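Local coordinates for soluble epoxide hydrolase (Bacillus megaterium, PDB 4INZ), which belongs to the epoxide hydrolases of the alpha/beta hydrolase fold, at residues Ile53-Ile58 with Ala198-Ala203. The protein carries 1 engineered substitution. Residues are numbered along the deposited sequence; the frame is centred on the assembly and turned at random.
Sequences IWRHQI and ADDVQA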
# COMPACT_ATOMS: atom_id res chain seq x y z
N ILE A 53 -6.42 7.60 -3.58
CA ILE A 53 -6.78 6.33 -4.22
C ILE A 53 -7.93 5.64 -3.49
O ILE A 53 -8.66 4.83 -4.06
CB ILE A 53 -5.57 5.37 -4.38
CG1 ILE A 53 -5.93 4.23 -5.35
CG2 ILE A 53 -5.12 4.81 -3.02
CD1 ILE A 53 -4.72 3.46 -5.82
N TRP A 54 -8.12 6.01 -2.22
CA TRP A 54 -9.12 5.37 -1.37
C TRP A 54 -10.46 6.09 -1.36
O TRP A 54 -11.36 5.73 -0.58
CB TRP A 54 -8.59 5.27 0.06
CG TRP A 54 -7.35 4.47 0.19
CD1 TRP A 54 -6.10 4.93 0.48
CD2 TRP A 54 -7.24 3.05 0.02
NE1 TRP A 54 -5.21 3.88 0.53
CE2 TRP A 54 -5.88 2.72 0.25
CE3 TRP A 54 -8.15 2.04 -0.28
CZ2 TRP A 54 -5.42 1.40 0.17
CZ3 TRP A 54 -7.69 0.73 -0.35
CH2 TRP A 54 -6.33 0.42 -0.13
N ARG A 55 -10.60 7.10 -2.21
CA ARG A 55 -11.78 7.97 -2.18
C ARG A 55 -13.13 7.24 -2.12
O ARG A 55 -14.05 7.67 -1.42
CB ARG A 55 -11.75 8.93 -3.38
CG ARG A 55 -11.76 8.22 -4.74
CD ARG A 55 -11.22 9.14 -5.83
NE ARG A 55 -11.23 8.51 -7.15
CZ ARG A 55 -10.30 7.66 -7.57
NH1 ARG A 55 -9.28 7.34 -6.78
NH2 ARG A 55 -10.40 7.12 -8.79
N HIS A 56 -13.26 6.14 -2.86
CA HIS A 56 -14.54 5.43 -2.91
C HIS A 56 -14.84 4.68 -1.62
O HIS A 56 -16.01 4.50 -1.25
CB HIS A 56 -14.60 4.48 -4.10
CG HIS A 56 -14.46 5.17 -5.43
ND1 HIS A 56 -15.41 6.03 -5.92
CD2 HIS A 56 -13.49 5.11 -6.36
CE1 HIS A 56 -15.03 6.48 -7.10
NE2 HIS A 56 -13.87 5.93 -7.40
N GLN A 57 -13.79 4.22 -0.94
CA GLN A 57 -13.97 3.56 0.35
C GLN A 57 -14.19 4.58 1.45
O GLN A 57 -14.94 4.34 2.38
CB GLN A 57 -12.78 2.65 0.67
CG GLN A 57 -12.72 1.38 -0.19
CD GLN A 57 -12.35 1.69 -1.62
OE1 GLN A 57 -11.38 2.42 -1.89
NE2 GLN A 57 -13.11 1.14 -2.56
N ILE A 58 -13.51 5.72 1.36
CA ILE A 58 -13.76 6.81 2.30
C ILE A 58 -15.24 7.21 2.24
O ILE A 58 -15.90 7.34 3.28
CB ILE A 58 -12.87 8.03 1.99
CG1 ILE A 58 -11.42 7.69 2.32
CG2 ILE A 58 -13.32 9.25 2.81
CD1 ILE A 58 -10.43 8.70 1.81
N ALA A 198 -11.38 13.65 -14.80
CA ALA A 198 -10.48 14.78 -14.99
C ALA A 198 -10.03 15.34 -13.64
O ALA A 198 -8.86 15.68 -13.46
CB ALA A 198 -11.16 15.88 -15.81
N ASP A 199 -10.95 15.42 -12.70
CA ASP A 199 -10.60 15.91 -11.37
C ASP A 199 -9.65 14.94 -10.66
O ASP A 199 -8.76 15.37 -9.93
CB ASP A 199 -11.84 16.18 -10.52
CG ASP A 199 -12.59 17.43 -10.97
OD1 ASP A 199 -12.10 18.15 -11.86
OD2 ASP A 199 -13.68 17.71 -10.41
N ASP A 200 -9.83 13.64 -10.89
CA ASP A 200 -8.90 12.67 -10.30
C ASP A 200 -7.51 12.88 -10.87
O ASP A 200 -6.51 12.80 -10.14
CB ASP A 200 -9.33 11.23 -10.59
CG ASP A 200 -10.60 10.83 -9.86
OD1 ASP A 200 -10.83 11.31 -8.73
OD2 ASP A 200 -11.36 10.03 -10.44
N VAL A 201 -7.43 13.12 -12.17
CA VAL A 201 -6.15 13.33 -12.83
C VAL A 201 -5.46 14.55 -12.22
O VAL A 201 -4.27 14.51 -11.91
CB VAL A 201 -6.32 13.50 -14.37
CG1 VAL A 201 -5.02 13.99 -15.02
CG2 VAL A 201 -6.77 12.18 -15.00
N GLN A 202 -6.22 15.62 -12.03
CA GLN A 202 -5.69 16.84 -11.43
C GLN A 202 -5.18 16.59 -10.02
O GLN A 202 -4.13 17.12 -9.61
CB GLN A 202 -6.75 17.94 -11.42
CG GLN A 202 -6.26 19.27 -10.86
CD GLN A 202 -5.17 19.88 -11.72
OE1 GLN A 202 -5.46 20.50 -12.75
NE2 GLN A 202 -3.91 19.70 -11.31
N ALA A 203 -5.91 15.78 -9.26
CA ALA A 203 -5.50 15.46 -7.90
C ALA A 203 -4.18 14.70 -7.90
O ALA A 203 -3.31 14.96 -7.08
CB ALA A 203 -6.57 14.67 -7.18
O HOH W 1 -13.23 8.57 -9.40
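R55 and D200 meet as a salt bridge whose geometry is electrostatic rather than directed: NE of R55 lies 3.2 Å from OD1 of D200, yet that oxygen stands off the guanidinium plane, away from the direction of any N-H. The two flat groups are turned 61° apart, which excludes the paired, coplanar arrangement of a bidentate bridge. R55 gets there with CG flanked by the backbone N and the carbonyl carbon (chi1 60°), followed by a chain extended as far as NE.

The N-H of NE is used instead on a water at the guanidinium edge, in its plane, at 3.0 Å from NE to the water oxygen. That water donates to D200, with 2.6 Å between the water oxygen and OD2, so direct attraction and a one-water bridge run side by side. From H56, CD2 alone lies over a guanidinium face, 4.1 Å above the plane near its margin, on the side away from the carboxylate.

Both partners are also held from outside: NH1 of R55 bonds to H52 O and H288 ND1, while D200 takes H52 NE2 on OD1 and T197 N on OD2. Helix 55-61 is thereby tied to helix 198-210, part of the helical region that the chain inserts between strands 131-137 and 248-253, the position of the cap in alpha/beta hydrolases of this kind. Donors at both carboxylate oxygens, with the guanidinium charge close by, would probably favour the ionised form of D200.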